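PDB 4HL7: nicotinate phosphoribosyltransferase from Vibrio cholerae, which probably catalyses the ATP-dependent synthesis of nicotinate ribonucleotide from nicotinate and phosphoribosyl diphosphate in the NAD(+) biosynthesis pathway. Local coordinates for residues V159-L164 with L199-Q204; Q239-E244 with E379-P384; G296-W301 with L333-Y338. One frame throughout, in Å; residues are numbered along the deposited sequence.

Contact 1. Residues V159-L164 with L199-Q204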
loop_
_atom_site.group_PDB
_atom_site.type_symbol
_atom_site.label_atom_id
_atom_site.label_comp_id
_atom_site.label_asym_id
_atom_site.label_seq_id
_atom_site.Cartn_x
_atom_site.Cartn_y
_atom_site.Cartn_z
ATOM N N VAL A 159 11.651 -6.299 -20.367
ATOM C CA VAL A 159 12.184 -5.221 -19.532
ATOM C C VAL A 159 12.612 -5.819 -18.201
ATOM O O VAL A 159 13.695 -5.502 -17.656
ATOM C CB VAL A 159 11.125 -4.107 -19.273
ATOM C CG1 VAL A 159 11.593 -3.176 -18.150
ATOM C CG2 VAL A 159 10.856 -3.328 -20.549
ATOM N N LEU A 160 11.754 -6.676 -17.648
ATOM C CA LEU A 160 12.078 -7.265 -16.339
ATOM C C LEU A 160 13.324 -8.159 -16.457
ATOM O O LEU A 160 14.216 -8.135 -15.593
ATOM C CB LEU A 160 10.908 -8.055 -15.794
ATOM C CG LEU A 160 11.160 -8.732 -14.440
ATOM C CD1 LEU A 160 11.564 -7.761 -13.315
ATOM C CD2 LEU A 160 9.887 -9.500 -14.035
ATOM N N LYS A 161 13.384 -8.948 -17.531
ATOM C CA LYS A 161 14.519 -9.876 -17.708
ATOM C C LYS A 161 15.871 -9.136 -17.736
ATOM O O LYS A 161 16.838 -9.566 -17.093
ATOM C CB LYS A 161 14.302 -10.738 -18.948
ATOM C CG LYS A 161 13.276 -11.858 -18.707
ATOM C CD LYS A 161 12.850 -12.479 -20.028
ATOM C CE LYS A 161 11.701 -13.484 -19.871
ATOM N NZ LYS A 161 11.645 -14.231 -21.173
ATOM N N THR A 162 15.907 -7.992 -18.425
ATOM C CA THR A 162 17.108 -7.166 -18.514
ATOM C C THR A 162 17.492 -6.625 -17.123
ATOM O O THR A 162 18.657 -6.608 -16.772
ATOM C CB THR A 162 16.901 -5.975 -19.447
ATOM O OG1 THR A 162 16.537 -6.457 -20.750
ATOM C CG2 THR A 162 18.192 -5.209 -19.590
ATOM N N LYS A 163 16.515 -6.150 -16.353
ATOM C CA LYS A 163 16.793 -5.674 -15.001
ATOM C C LYS A 163 17.303 -6.825 -14.118
ATOM O O LYS A 163 18.232 -6.653 -13.289
ATOM C CB LYS A 163 15.523 -5.043 -14.342
ATOM C CG LYS A 163 15.056 -3.819 -15.099
ATOM C CD LYS A 163 13.926 -2.998 -14.469
ATOM C CE LYS A 163 12.640 -3.732 -14.314
ATOM N NZ LYS A 163 11.599 -2.664 -13.890
ATOM N N LEU A 164 16.673 -7.985 -14.244
ATOM C CA LEU A 164 17.120 -9.118 -13.431
ATOM C C LEU A 164 18.568 -9.578 -13.753
ATOM O O LEU A 164 19.341 -9.850 -12.824
ATOM C CB LEU A 164 16.149 -10.289 -13.531
ATOM C CG LEU A 164 14.788 -10.051 -12.869
ATOM C CD1 LEU A 164 13.903 -11.219 -13.243
ATOM C CD2 LEU A 164 14.892 -9.877 -11.343
ATOM N N LEU A 199 5.323 -11.968 -11.526
ATOM C CA LEU A 199 5.551 -12.817 -10.376
ATOM C C LEU A 199 6.087 -14.209 -10.817
ATOM O O LEU A 199 7.010 -14.744 -10.201
ATOM C CB LEU A 199 4.257 -12.930 -9.493
ATOM C CG LEU A 199 4.017 -11.696 -8.601
ATOM C CD1 LEU A 199 2.619 -11.755 -8.028
ATOM C CD2 LEU A 199 5.008 -11.782 -7.458
ATOM N N ALA A 200 5.495 -14.793 -11.876
ATOM C CA ALA A 200 5.970 -16.061 -12.438
ATOM C C ALA A 200 7.468 -15.979 -12.768
ATOM O O ALA A 200 8.232 -16.906 -12.488
ATOM C CB ALA A 200 5.168 -16.440 -13.685
ATOM N N CYS A 201 7.897 -14.863 -13.350
ATOM C CA CYS A 201 9.279 -14.713 -13.774
ATOM C C CYS A 201 10.215 -14.575 -12.553
ATOM O O CYS A 201 11.263 -15.229 -12.469
ATOM C CB CYS A 201 9.357 -13.507 -14.702
ATOM S SG CYS A 201 11.022 -12.948 -15.146
ATOM N N LEU A 202 9.836 -13.726 -11.586
ATOM C CA LEU A 202 10.594 -13.604 -10.337
ATOM C C LEU A 202 10.763 -14.946 -9.663
ATOM O O LEU A 202 11.858 -15.308 -9.237
ATOM C CB LEU A 202 9.918 -12.634 -9.388
ATOM C CG LEU A 202 9.826 -11.192 -9.862
ATOM C CD1 LEU A 202 8.933 -10.395 -8.882
ATOM C CD2 LEU A 202 11.181 -10.524 -10.104
ATOM N N LYS A 203 9.679 -15.703 -9.581
ATOM C CA LYS A 203 9.750 -16.997 -8.965
ATOM C C LYS A 203 10.732 -17.932 -9.723
ATOM O O LYS A 203 11.497 -18.667 -9.105
ATOM C CB LYS A 203 8.365 -17.613 -8.881
ATOM C CG LYS A 203 8.417 -19.104 -8.578
ATOM C CD LYS A 203 7.169 -19.628 -7.902
ATOM C CE LYS A 203 7.424 -21.065 -7.431
ATOM N NZ LYS A 203 6.163 -21.847 -7.281
ATOM N N GLN A 204 10.703 -17.871 -11.049
ATOM C CA GLN A 204 11.598 -18.679 -11.857
ATOM C C GLN A 204 13.073 -18.222 -11.817
ATOM O O GLN A 204 13.970 -19.046 -11.776
ATOM C CB GLN A 204 11.064 -18.785 -13.265
ATOM C CG GLN A 204 12.081 -19.347 -14.257
ATOM C CD GLN A 204 11.783 -18.883 -15.659
ATOM O OE1 GLN A 204 10.778 -19.293 -16.254
ATOM N NE2 GLN A 204 12.633 -17.993 -16.196
#
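C201 lays its thiol over the methyl ends of L160 and L164, so that one sulfur bridges two side chains a helical turn apart. The contact joins two neighbouring helices, 155-174 and 192-205, of the alpha/beta fold of this TIM-barrel-related enzyme. The second helix is the connection of a beta-alpha-beta crossover, running between the adjacent parallel strands 181-183 and 210-213. The axes of the short segments run nearly in the same direction, 27° from parallel, and lie 10.9 Å apart. At that separation backbones do not meet, and the contact is made by side chains.

The sulfur is the hub of the contact, meeting three side chains. With SG anti to the backbone N (chi1 170°), the thiol reaches out toward the facing helix, where SG lies 3.8 Å from L160 CD2. L164 CD1 comes to 3.9 Å from the same SG. K161 brings only its CG loosely near the sulfur, at the exposed rim, and its chain then turns away from it.

A second layer of the contact belongs to L202, whose CB does not point straight across but whose CD2 methyl reaches the other helix. It meets L164 CD2 at 4.0 Å, the two side chains crossing at about a right angle, and approaches L160 CD1 more distantly at 4.3 Å. Further out, L164 also packs on F329 of helix 329-339, and L199, on another side of its helix, packs on F218 and F222. L164 thus divides its two methyls across the contact: CD1 takes the C201 sulfur and CD2 takes the end of L202.

Contact 2. Residues Q239-E244 with E379-P384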
loop_
_atom_site.group_PDB
_atom_site.type_symbol
_atom_site.label_atom_id
_atom_site.label_comp_id
_atom_site.label_asym_id
_atom_site.label_seq_id
_atom_site.Cartn_x
_atom_site.Cartn_y
_atom_site.Cartn_z
ATOM N N GLN A 239 -6.938 8.669 15.027
ATOM C CA GLN A 239 -7.068 10.129 15.327
ATOM C C GLN A 239 -8.497 10.571 15.578
ATOM O O GLN A 239 -8.753 11.640 16.143
ATOM C CB GLN A 239 -6.458 10.992 14.180
ATOM C CG GLN A 239 -4.965 10.754 14.013
ATOM C CD GLN A 239 -4.461 11.311 12.683
ATOM O OE1 GLN A 239 -5.166 12.067 12.039
ATOM N NE2 GLN A 239 -3.247 10.915 12.261
ATOM N N ALA A 240 -9.421 9.788 15.078
ATOM C CA ALA A 240 -10.840 10.012 15.302
ATOM C C ALA A 240 -11.387 9.191 16.492
ATOM O O ALA A 240 -12.382 9.609 17.134
ATOM C CB ALA A 240 -11.643 9.665 14.038
ATOM N N LEU A 241 -10.770 8.056 16.779
ATOM C CA LEU A 241 -11.347 7.094 17.712
ATOM C C LEU A 241 -10.851 7.289 19.168
ATOM O O LEU A 241 -11.596 6.909 20.135
ATOM C CB LEU A 241 -10.981 5.650 17.262
ATOM C CG LEU A 241 -11.465 5.312 15.844
ATOM C CD1 LEU A 241 -10.966 3.922 15.483
ATOM C CD2 LEU A 241 -12.962 5.310 15.894
ATOM N N VAL A 242 -9.653 7.857 19.338
ATOM C CA VAL A 242 -9.154 8.201 20.698
ATOM C C VAL A 242 -8.663 9.634 20.667
ATOM O O VAL A 242 -8.786 10.294 19.664
ATOM C CB VAL A 242 -7.994 7.235 21.134
ATOM C CG1 VAL A 242 -8.577 5.795 21.184
ATOM C CG2 VAL A 242 -6.773 7.229 20.142
ATOM N N ASN A 243 -8.013 10.110 21.749
ATOM C CA ASN A 243 -7.489 11.432 21.650
ATOM C C ASN A 243 -6.365 11.474 20.628
ATOM O O ASN A 243 -5.633 10.513 20.480
ATOM C CB ASN A 243 -6.970 11.958 23.018
ATOM C CG ASN A 243 -6.630 13.432 22.934
ATOM O OD1 ASN A 243 -5.443 13.800 22.721
ATOM N ND2 ASN A 243 -7.688 14.291 22.973
ATOM N N GLU A 244 -6.255 12.571 19.868
ATOM C CA GLU A 244 -5.206 12.617 18.793
ATOM C C GLU A 244 -3.784 12.260 19.317
ATOM O O GLU A 244 -3.021 11.556 18.672
ATOM C CB GLU A 244 -5.152 14.031 18.154
ATOM C CG GLU A 244 -6.291 14.319 17.153
ATOM C CD GLU A 244 -7.481 14.997 17.846
ATOM O OE1 GLU A 244 -7.749 14.646 19.036
ATOM O OE2 GLU A 244 -8.140 15.885 17.235
ATOM N N GLU A 379 -11.672 10.656 6.348
ATOM C CA GLU A 379 -12.581 10.915 7.447
ATOM C C GLU A 379 -12.900 9.597 8.141
ATOM O O GLU A 379 -13.002 8.563 7.499
ATOM C CB GLU A 379 -13.897 11.474 6.867
ATOM C CG GLU A 379 -14.899 11.982 7.857
ATOM C CD GLU A 379 -16.148 12.498 7.142
ATOM O OE1 GLU A 379 -16.101 13.634 6.634
ATOM O OE2 GLU A 379 -17.145 11.743 7.033
ATOM N N CYS A 380 -13.120 9.662 9.443
ATOM C CA CYS A 380 -13.469 8.478 10.231
ATOM C C CYS A 380 -14.421 8.941 11.338
ATOM O O CYS A 380 -14.140 9.938 12.030
ATOM C CB CYS A 380 -12.206 7.931 10.873
ATOM S SG CYS A 380 -12.466 6.449 11.881
ATOM N N GLN A 381 -15.548 8.225 11.486
ATOM C CA GLN A 381 -16.637 8.645 12.398
ATOM C C GLN A 381 -17.023 10.077 12.175
ATOM O O GLN A 381 -17.348 10.801 13.123
ATOM C CB GLN A 381 -16.239 8.434 13.884
ATOM C CG GLN A 381 -16.133 7.001 14.307
ATOM C CD GLN A 381 -17.435 6.256 14.171
ATOM O OE1 GLN A 381 -17.898 6.007 13.061
ATOM N NE2 GLN A 381 -18.073 5.940 15.304
ATOM N N GLY A 382 -17.008 10.495 10.904
ATOM C CA GLY A 382 -17.400 11.858 10.533
ATOM C C GLY A 382 -16.412 12.941 10.943
ATOM O O GLY A 382 -16.764 14.124 10.945
ATOM N N ARG A 383 -15.219 12.531 11.347
ATOM C CA ARG A 383 -14.170 13.460 11.830
ATOM C C ARG A 383 -12.987 13.418 10.872
ATOM O O ARG A 383 -12.675 12.344 10.336
ATOM C CB ARG A 383 -13.686 13.027 13.241
ATOM C CG ARG A 383 -14.832 12.953 14.286
ATOM C CD ARG A 383 -14.666 11.796 15.288
ATOM N NE ARG A 383 -15.948 11.523 15.949
ATOM C CZ ARG A 383 -16.062 10.833 17.081
ATOM N NH1 ARG A 383 -14.985 10.368 17.681
ATOM N NH2 ARG A 383 -17.269 10.620 17.613
ATOM N N PRO A 384 -12.290 14.551 10.700
ATOM C CA PRO A 384 -11.111 14.506 9.818
ATOM C C PRO A 384 -9.986 13.665 10.405
ATOM O O PRO A 384 -9.853 13.569 11.655
ATOM C CB PRO A 384 -10.600 15.982 9.758
ATOM C CG PRO A 384 -11.547 16.787 10.575
ATOM C CD PRO A 384 -12.454 15.848 11.374
HETATM O O HOH W 1 -10.548 13.137 14.293
#
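A240 presses its methyl against C380, with CB 3.2 Å from C380 O and 3.7 Å from C380 CB. Its backbone carbonyl faces R383, whose NH1 donates a hydrogen bond to A240 O at 2.8 Å. The donor approaches the oxygen from nearly straight beyond the C=O bond (C=O...N angle 160°), but the N-H is bent, at 138°, and the oxygen sits somewhat out of the guanidinium plane. The arginine chain bends at chi2 (143°) and passes its CD beside the A240 methyl on the way. Because helix 232-241 finishes here, the cationic group probably interacts favourably with the negative end of the helix dipole.

Beside this pair, L241 CD2 touches Q381 CG at 3.9 Å, the side chains crossing at about a right angle. One water joins the backbones as well, donating to Q239 O at 3.0 Å and to P384 O at 2.8 Å.

In the next shell, Q381 CB lies over one face of the R383 guanidinium, near its rim, and Q381 OE1 accepts from S38 N. E379 forms a salt bridge with R40. C380 and R383 exchange two backbone hydrogen bonds around a type I' turn. This is the signature of a tight two-residue beta hairpin, here linking strands 372-380 and 383-384 at the margin of the antiparallel sheet and abutting the C-terminal end of a helix.

Contact 3. Residues G296-W301 with L333-Y338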
loop_
_atom_site.group_PDB
_atom_site.type_symbol
_atom_site.label_atom_id
_atom_site.label_comp_id
_atom_site.label_asym_id
_atom_site.label_seq_id
_atom_site.Cartn_x
_atom_site.Cartn_y
_atom_site.Cartn_z
ATOM N N GLY A 296 11.172 10.272 2.981
ATOM C CA GLY A 296 12.414 10.880 3.531
ATOM C C GLY A 296 13.581 9.941 3.309
ATOM O O GLY A 296 13.477 8.955 2.548
ATOM N N CYS A 297 14.741 10.348 3.788
ATOM C CA CYS A 297 15.981 9.644 3.451
ATOM C C CYS A 297 16.001 8.282 4.155
ATOM O O CYS A 297 15.830 8.213 5.386
ATOM C CB CYS A 297 17.168 10.456 3.945
ATOM S SG CYS A 297 18.767 9.581 3.802
ATOM N N PRO A 298 16.179 7.185 3.385
ATOM C CA PRO A 298 16.165 5.852 4.030
ATOM C C PRO A 298 17.404 5.587 4.893
ATOM O O PRO A 298 17.365 4.762 5.810
ATOM C CB PRO A 298 16.148 4.896 2.818
ATOM C CG PRO A 298 16.851 5.662 1.734
ATOM C CD PRO A 298 16.388 7.089 1.930
ATOM N N PHE A 299 18.520 6.198 4.532
ATOM C CA PHE A 299 19.763 6.006 5.315
ATOM C C PHE A 299 19.659 6.586 6.739
ATOM O O PHE A 299 19.925 5.896 7.738
ATOM C CB PHE A 299 20.966 6.585 4.518
ATOM C CG PHE A 299 21.066 6.007 3.125
ATOM C CD1 PHE A 299 20.474 6.675 2.035
ATOM C CD2 PHE A 299 21.687 4.772 2.906
ATOM C CE1 PHE A 299 20.454 6.051 0.762
ATOM C CE2 PHE A 299 21.713 4.189 1.620
ATOM C CZ PHE A 299 21.090 4.857 0.563
ATOM N N ARG A 300 19.290 7.855 6.811
ATOM C CA ARG A 300 19.024 8.538 8.085
ATOM C C ARG A 300 17.930 7.816 8.905
ATOM O O ARG A 300 18.020 7.722 10.115
ATOM C CB ARG A 300 18.559 9.955 7.828
ATOM C CG ARG A 300 18.503 10.788 9.132
ATOM N N TRP A 301 16.870 7.395 8.228
ATOM C CA TRP A 301 15.755 6.664 8.878
ATOM C C TRP A 301 16.267 5.391 9.518
ATOM O O TRP A 301 15.996 5.106 10.710
ATOM C CB TRP A 301 14.699 6.312 7.826
ATOM C CG TRP A 301 13.549 5.455 8.358
ATOM C CD1 TRP A 301 12.345 5.879 9.008
ATOM C CD2 TRP A 301 13.475 4.044 8.268
ATOM N NE1 TRP A 301 11.581 4.759 9.336
ATOM C CE2 TRP A 301 12.202 3.632 8.870
ATOM C CE3 TRP A 301 14.311 3.065 7.707
ATOM C CZ2 TRP A 301 11.835 2.314 8.947
ATOM C CZ3 TRP A 301 13.929 1.733 7.787
ATOM C CH2 TRP A 301 12.716 1.362 8.421
ATOM N N LEU A 333 20.140 -2.086 -3.969
ATOM C CA LEU A 333 21.520 -2.616 -3.727
ATOM C C LEU A 333 22.340 -1.679 -2.855
ATOM O O LEU A 333 23.149 -2.117 -2.022
ATOM C CB LEU A 333 22.234 -2.963 -5.029
ATOM C CG LEU A 333 21.606 -4.099 -5.857
ATOM C CD1 LEU A 333 22.411 -4.400 -7.159
ATOM C CD2 LEU A 333 21.364 -5.383 -5.050
ATOM N N GLU A 334 22.184 -0.382 -3.064
ATOM C CA GLU A 334 22.844 0.620 -2.215
ATOM C C GLU A 334 22.441 0.463 -0.745
ATOM O O GLU A 334 23.288 0.614 0.190
ATOM C CB GLU A 334 22.479 2.037 -2.694
ATOM C CG GLU A 334 23.227 3.137 -1.987
ATOM C CD GLU A 334 22.762 4.535 -2.395
ATOM O OE1 GLU A 334 23.562 5.460 -2.152
ATOM O OE2 GLU A 334 21.618 4.706 -2.923
ATOM N N LEU A 335 21.152 0.236 -0.523
ATOM C CA LEU A 335 20.634 0.042 0.846
ATOM C C LEU A 335 21.171 -1.268 1.408
ATOM O O LEU A 335 21.495 -1.316 2.611
ATOM C CB LEU A 335 19.094 0.096 0.855
ATOM C CG LEU A 335 18.658 1.574 0.795
ATOM C CD1 LEU A 335 17.175 1.647 0.393
ATOM C CD2 LEU A 335 18.864 2.323 2.099
ATOM N N CYS A 336 21.286 -2.304 0.544
ATOM C CA CYS A 336 21.882 -3.601 0.986
ATOM C C CYS A 336 23.276 -3.398 1.586
ATOM O O CYS A 336 23.575 -3.924 2.650
ATOM C CB CYS A 336 22.019 -4.571 -0.165
ATOM S SG CYS A 336 20.458 -5.283 -0.747
ATOM N N GLU A 337 24.118 -2.630 0.875
ATOM C CA GLU A 337 25.497 -2.412 1.336
ATOM C C GLU A 337 25.529 -1.615 2.632
ATOM O O GLU A 337 26.385 -1.864 3.512
ATOM C CB GLU A 337 26.298 -1.722 0.233
ATOM C CG GLU A 337 26.555 -2.730 -0.893
ATOM C CD GLU A 337 27.176 -2.160 -2.153
ATOM O OE1 GLU A 337 27.965 -2.900 -2.753
ATOM O OE2 GLU A 337 26.874 -0.991 -2.562
ATOM N N TYR A 338 24.674 -0.606 2.727
ATOM C CA TYR A 338 24.700 0.291 3.851
ATOM C C TYR A 338 24.237 -0.424 5.136
ATOM O O TYR A 338 24.686 -0.079 6.217
ATOM C CB TYR A 338 23.774 1.478 3.628
ATOM C CG TYR A 338 23.959 2.632 4.604
ATOM C CD1 TYR A 338 24.976 3.584 4.407
ATOM C CD2 TYR A 338 23.105 2.805 5.696
ATOM C CE1 TYR A 338 25.144 4.659 5.295
ATOM C CE2 TYR A 338 23.259 3.851 6.584
ATOM C CZ TYR A 338 24.261 4.796 6.383
ATOM O OH TYR A 338 24.353 5.847 7.265
#
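F299 is the bump of this contact: its ring projects from the first turn of helix 298-311 into a hollow lined by E334, L335 and Y338 of helix 329-339. L335 forms the floor. Its CD2 lies over one face of the ring in a CH-pi contact, 3.8 Å from the ring centroid, and reaches F299 CE2 at 3.4 Å. The same methyl also fits against P298, 3.8 Å from its CB, so it fills the notch between proline and phenylalanine.

Y338 makes one wall. The edge of F299 points at the tyrosine face in a T-shaped stack, with centroids 5.0 Å apart and planes at 81°. Y338 CG stands anti to its backbone N (chi1 -167°), which swings the ring across to the phenylalanine, while its OH bonds to D303. The other wall is E334, whose extended chain brings CD to 3.4 Å from F299 CZ.

C297 N-caps the helix bearing the bump, its SG accepting from R300 N. Inward, L335 leans on F347 and P298 on H293, and the two helices are successive beta-alpha-beta connections flanking the parallel sheet, linking strands 290-293, 320-323 and 344-349 in turn.

Overall arrangement
Contacts 1 and 3 belong to the helices around the parallel sheet; their centres lie 24 Å apart and their nearest atoms about 8 Å apart. Helix 329-339 connects them: F329 meets L164 of contact 1, L333 packs on helix 155-174, while E334, L335 and Y338 on another side of the same helix make contact 3. Contact 2 joins the antiparallel sheet to a helix on the opposite side of the chain's centre from contact 1, with centres 43 Å apart. In sequence, contact 3 is nested within the long loop that contact 2 closes, yet their centres stand 34 Å apart. The helix of contact 2 begins at H232, the predicted autophosphorylation site, unmodified in this structure.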